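Local coordinates for S locus protein 11 (Brassica campestris, PDB 6KYW) that probably acts as the pollen-borne, secreted, cysteine-rich ligand through which Brassica stigmas recognise and reject self pollen, at residues C[6-20]-C[29-43]. Residues are numbered along the deposited sequence; the frame is centred on the assembly and turned at random.
Sequences FRKLGKCTTLEEEKC and CTCSDSKMNTHSCDC
His39, on strand 38-43 opposite Lys8, points its ring at Gly10 and, on helix 14-20, Glu16, with both nitrogens bonded close to the ring plane. ND1 donates to Gly10 O at 2.8 Å, while NE2 reaches Glu16 OE2 at 3.1 Å, coming from above a carboxylate turned 81° to the ring. Chi1 of 66° sets the ring between its own backbone N and carbonyl carbon, alongside Lys8 and pointing the same way. Lys8 runs out extended past CG and brings NZ to the syn lone pair of the same OE2, 2.8 Å away. With an alanine here, Gly10 O would probably lose its side-chain donor and Glu16 OE2 one of its two strong donors.

Further along the sheet, Cys41 CB sits over one face of the Phe6 ring, and Cys41 SG forms a disulfide with Cys20 SG; Leu23 also touches that ring. Cys12–Cys31 ties the loop before the helix to strand 29-33. Glu17, bent at chi2 (85°), takes Thr30 OG1 on the syn lone pair of OE1; its OE2 accepts from Cys31 N at 2.9 Å.

This is the disulfide-stapled alpha-beta core of a defensin-like protein. Donation from both His39 nitrogens is consistent with a charged imidazole, which Glu16 would stabilise and the Lys8 ammonium partly counter.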
# COMPACT_ATOMS: atom_id res chain seq x y z
N PHE C 6 10.24 11.52 9.88
CA PHE C 6 8.97 11.83 9.23
C PHE C 6 8.76 10.85 8.09
O PHE C 6 9.66 10.10 7.71
CB PHE C 6 8.96 13.26 8.71
CG PHE C 6 10.11 13.59 7.81
CD1 PHE C 6 10.04 13.32 6.45
CD2 PHE C 6 11.28 14.13 8.32
CE1 PHE C 6 11.12 13.61 5.61
CE2 PHE C 6 12.35 14.43 7.49
CZ PHE C 6 12.27 14.18 6.13
N ARG C 7 7.55 10.88 7.53
CA ARG C 7 7.17 10.04 6.41
C ARG C 7 6.53 10.90 5.33
O ARG C 7 5.90 11.92 5.62
CB ARG C 7 6.21 8.94 6.85
CG ARG C 7 5.86 7.95 5.76
CD ARG C 7 4.96 6.88 6.29
NE ARG C 7 5.65 6.14 7.34
CZ ARG C 7 6.66 5.30 7.12
NH1 ARG C 7 7.10 5.07 5.90
NH2 ARG C 7 7.23 4.68 8.14
N LYS C 8 6.71 10.48 4.08
CA LYS C 8 6.22 11.22 2.91
C LYS C 8 5.71 10.27 1.83
O LYS C 8 6.10 9.10 1.75
CB LYS C 8 7.32 12.08 2.30
CG LYS C 8 7.52 13.42 2.91
CD LYS C 8 8.59 14.15 2.13
CE LYS C 8 9.06 15.41 2.85
NZ LYS C 8 10.23 16.01 2.15
N LEU C 9 4.85 10.81 0.97
CA LEU C 9 4.47 10.11 -0.25
C LEU C 9 5.64 10.02 -1.21
O LEU C 9 6.42 10.96 -1.37
CB LEU C 9 3.34 10.84 -0.95
CG LEU C 9 1.96 10.21 -0.92
CD1 LEU C 9 1.51 10.00 0.50
CD2 LEU C 9 1.03 11.16 -1.67
N GLY C 10 5.76 8.89 -1.88
CA GLY C 10 6.71 8.79 -2.95
C GLY C 10 7.95 8.04 -2.54
O GLY C 10 8.06 7.50 -1.43
N LYS C 11 8.89 7.99 -3.46
CA LYS C 11 10.12 7.24 -3.26
C LYS C 11 11.24 8.12 -2.71
O LYS C 11 11.25 9.35 -2.86
CB LYS C 11 10.55 6.59 -4.58
CG LYS C 11 10.01 5.18 -4.71
CD LYS C 11 10.09 4.70 -6.11
CE LYS C 11 10.82 3.38 -6.15
NZ LYS C 11 12.13 3.46 -5.46
N CYS C 12 12.19 7.46 -2.04
CA CYS C 12 13.41 8.14 -1.61
C CYS C 12 14.17 8.72 -2.79
O CYS C 12 14.30 8.08 -3.84
CB CYS C 12 14.33 7.16 -0.87
SG CYS C 12 13.92 6.92 0.89
N THR C 13 14.68 9.93 -2.62
CA THR C 13 15.56 10.58 -3.57
C THR C 13 16.87 10.95 -2.88
O THR C 13 16.98 10.91 -1.65
CB THR C 13 14.90 11.83 -4.17
OG1 THR C 13 14.93 12.90 -3.23
CG2 THR C 13 13.47 11.52 -4.53
N THR C 14 17.89 11.32 -3.67
CA THR C 14 19.15 11.73 -3.04
C THR C 14 18.98 13.04 -2.29
O THR C 14 19.61 13.23 -1.25
CB THR C 14 20.30 11.84 -4.07
OG1 THR C 14 19.88 12.62 -5.19
CG2 THR C 14 20.78 10.43 -4.54
N LEU C 15 18.14 13.95 -2.79
CA LEU C 15 17.91 15.19 -2.04
C LEU C 15 17.18 14.93 -0.74
O LEU C 15 17.41 15.63 0.25
CB LEU C 15 17.12 16.21 -2.86
CG LEU C 15 17.71 16.64 -4.20
CD1 LEU C 15 16.80 17.68 -4.86
CD2 LEU C 15 19.12 17.18 -4.00
N GLU C 16 16.28 13.94 -0.73
CA GLU C 16 15.62 13.58 0.52
C GLU C 16 16.61 12.92 1.48
O GLU C 16 16.50 13.10 2.69
CB GLU C 16 14.44 12.67 0.21
CG GLU C 16 13.44 12.50 1.34
CD GLU C 16 12.41 13.62 1.43
OE1 GLU C 16 12.47 14.60 0.65
OE2 GLU C 16 11.53 13.50 2.30
N GLU C 17 17.58 12.18 0.95
CA GLU C 17 18.62 11.59 1.79
C GLU C 17 19.44 12.67 2.48
O GLU C 17 19.87 12.50 3.63
CB GLU C 17 19.52 10.68 0.96
CG GLU C 17 20.72 10.15 1.72
CD GLU C 17 20.38 8.89 2.50
OE1 GLU C 17 21.29 8.26 3.09
OE2 GLU C 17 19.19 8.53 2.52
N GLU C 18 19.68 13.79 1.80
CA GLU C 18 20.34 14.91 2.46
C GLU C 18 19.43 15.55 3.50
O GLU C 18 19.87 15.97 4.57
CB GLU C 18 20.81 15.93 1.42
CG GLU C 18 22.07 15.49 0.66
CD GLU C 18 22.97 14.56 1.50
OE1 GLU C 18 22.83 13.31 1.38
OE2 GLU C 18 23.84 15.06 2.26
N LYS C 19 18.14 15.60 3.20
CA LYS C 19 17.18 16.13 4.17
C LYS C 19 17.10 15.26 5.42
O LYS C 19 16.86 15.79 6.51
CB LYS C 19 15.82 16.28 3.48
CG LYS C 19 14.68 16.72 4.39
CD LYS C 19 14.31 18.19 4.19
CE LYS C 19 13.24 18.64 5.20
NZ LYS C 19 13.75 18.76 6.61
N CYS C 20 17.29 13.94 5.32
CA CYS C 20 17.25 13.10 6.52
C CYS C 20 18.33 13.54 7.50
O CYS C 20 18.15 13.46 8.73
CB CYS C 20 17.46 11.62 6.19
SG CYS C 20 16.19 10.73 5.25
N CYS C 29 21.67 9.18 9.85
CA CYS C 29 20.29 9.41 9.43
C CYS C 29 20.16 9.08 7.94
O CYS C 29 20.93 9.59 7.12
CB CYS C 29 19.88 10.86 9.69
SG CYS C 29 19.89 11.37 11.42
N THR C 30 19.18 8.25 7.59
CA THR C 30 19.00 7.88 6.19
C THR C 30 17.52 7.74 5.83
O THR C 30 16.62 7.80 6.68
CB THR C 30 19.75 6.58 5.84
OG1 THR C 30 19.97 6.53 4.41
CG2 THR C 30 18.95 5.35 6.27
N CYS C 31 17.30 7.54 4.54
CA CYS C 31 15.99 7.44 3.91
C CYS C 31 15.69 5.97 3.65
O CYS C 31 16.56 5.23 3.18
CB CYS C 31 16.01 8.25 2.62
SG CYS C 31 14.44 8.67 1.88
N SER C 32 14.48 5.53 4.00
CA SER C 32 14.05 4.15 3.78
C SER C 32 12.76 4.15 2.96
O SER C 32 11.75 4.71 3.40
CB SER C 32 13.80 3.43 5.11
OG SER C 32 14.96 3.36 5.90
N ASP C 33 12.80 3.52 1.78
CA ASP C 33 11.59 3.31 0.99
C ASP C 33 10.70 2.30 1.71
O ASP C 33 11.18 1.37 2.35
CB ASP C 33 11.93 2.77 -0.41
CG ASP C 33 12.37 3.85 -1.40
OD1 ASP C 33 11.75 4.94 -1.48
OD2 ASP C 33 13.36 3.60 -2.11
N SER C 34 9.39 2.47 1.57
CA SER C 34 8.45 1.70 2.38
C SER C 34 7.25 1.29 1.53
O SER C 34 7.19 1.55 0.33
CB SER C 34 8.03 2.51 3.61
OG SER C 34 7.16 1.75 4.44
N LYS C 35 6.26 0.67 2.17
CA LYS C 35 5.07 0.19 1.48
C LYS C 35 4.07 1.31 1.27
O LYS C 35 4.13 2.37 1.91
CB LYS C 35 4.40 -0.94 2.26
CG LYS C 35 4.23 -0.69 3.73
CD LYS C 35 3.44 -1.79 4.36
CE LYS C 35 4.18 -3.17 4.42
NZ LYS C 35 5.66 -3.18 4.63
N MET C 36 3.10 1.04 0.38
CA MET C 36 2.03 1.98 0.00
C MET C 36 2.57 3.25 -0.63
O MET C 36 1.93 4.30 -0.53
CB MET C 36 1.13 2.33 1.19
CG MET C 36 0.66 1.12 1.99
SD MET C 36 -0.85 1.37 2.84
CE MET C 36 -0.61 0.07 4.00
N ASN C 37 3.73 3.17 -1.30
CA ASN C 37 4.37 4.33 -1.92
C ASN C 37 4.64 5.45 -0.91
O ASN C 37 4.34 6.62 -1.15
CB ASN C 37 3.54 4.85 -3.10
CG ASN C 37 4.33 5.82 -3.99
OD1 ASN C 37 5.52 5.62 -4.26
ND2 ASN C 37 3.67 6.88 -4.43
N THR C 38 5.25 5.10 0.23
CA THR C 38 5.78 6.09 1.16
C THR C 38 7.25 5.81 1.43
O THR C 38 7.72 4.68 1.25
CB THR C 38 5.01 6.14 2.51
OG1 THR C 38 5.26 4.94 3.27
CG2 THR C 38 3.53 6.33 2.31
N HIS C 39 7.97 6.85 1.87
CA HIS C 39 9.32 6.70 2.40
C HIS C 39 9.43 7.46 3.73
O HIS C 39 8.60 8.32 4.05
CB HIS C 39 10.37 7.21 1.40
CG HIS C 39 10.31 8.68 1.14
ND1 HIS C 39 9.40 9.25 0.28
CD2 HIS C 39 11.04 9.70 1.64
CE1 HIS C 39 9.57 10.56 0.26
NE2 HIS C 39 10.57 10.86 1.07
N SER C 40 10.47 7.14 4.50
CA SER C 40 10.70 7.80 5.78
C SER C 40 12.17 8.19 5.97
O SER C 40 13.08 7.53 5.47
CB SER C 40 10.27 6.91 6.96
OG SER C 40 11.02 5.71 7.02
N CYS C 41 12.37 9.28 6.71
CA CYS C 41 13.68 9.69 7.22
C CYS C 41 13.79 9.29 8.69
O CYS C 41 13.00 9.73 9.52
CB CYS C 41 13.85 11.20 7.07
SG CYS C 41 14.43 11.73 5.42
N ASP C 42 14.76 8.44 9.00
CA ASP C 42 14.96 8.01 10.38
C ASP C 42 16.45 7.97 10.69
O ASP C 42 17.29 7.94 9.79
CB ASP C 42 14.35 6.63 10.66
CG ASP C 42 12.93 6.50 10.13
OD1 ASP C 42 11.97 6.70 10.91
OD2 ASP C 42 12.78 6.22 8.92
N CYS C 43 16.78 7.93 11.97
CA CYS C 43 18.16 8.00 12.41
C CYS C 43 18.47 6.81 13.30
O CYS C 43 17.81 6.59 14.32
CB CYS C 43 18.43 9.31 13.14
SG CYS C 43 18.06 10.75 12.08
O HOH W 1 14.25 5.28 -4.23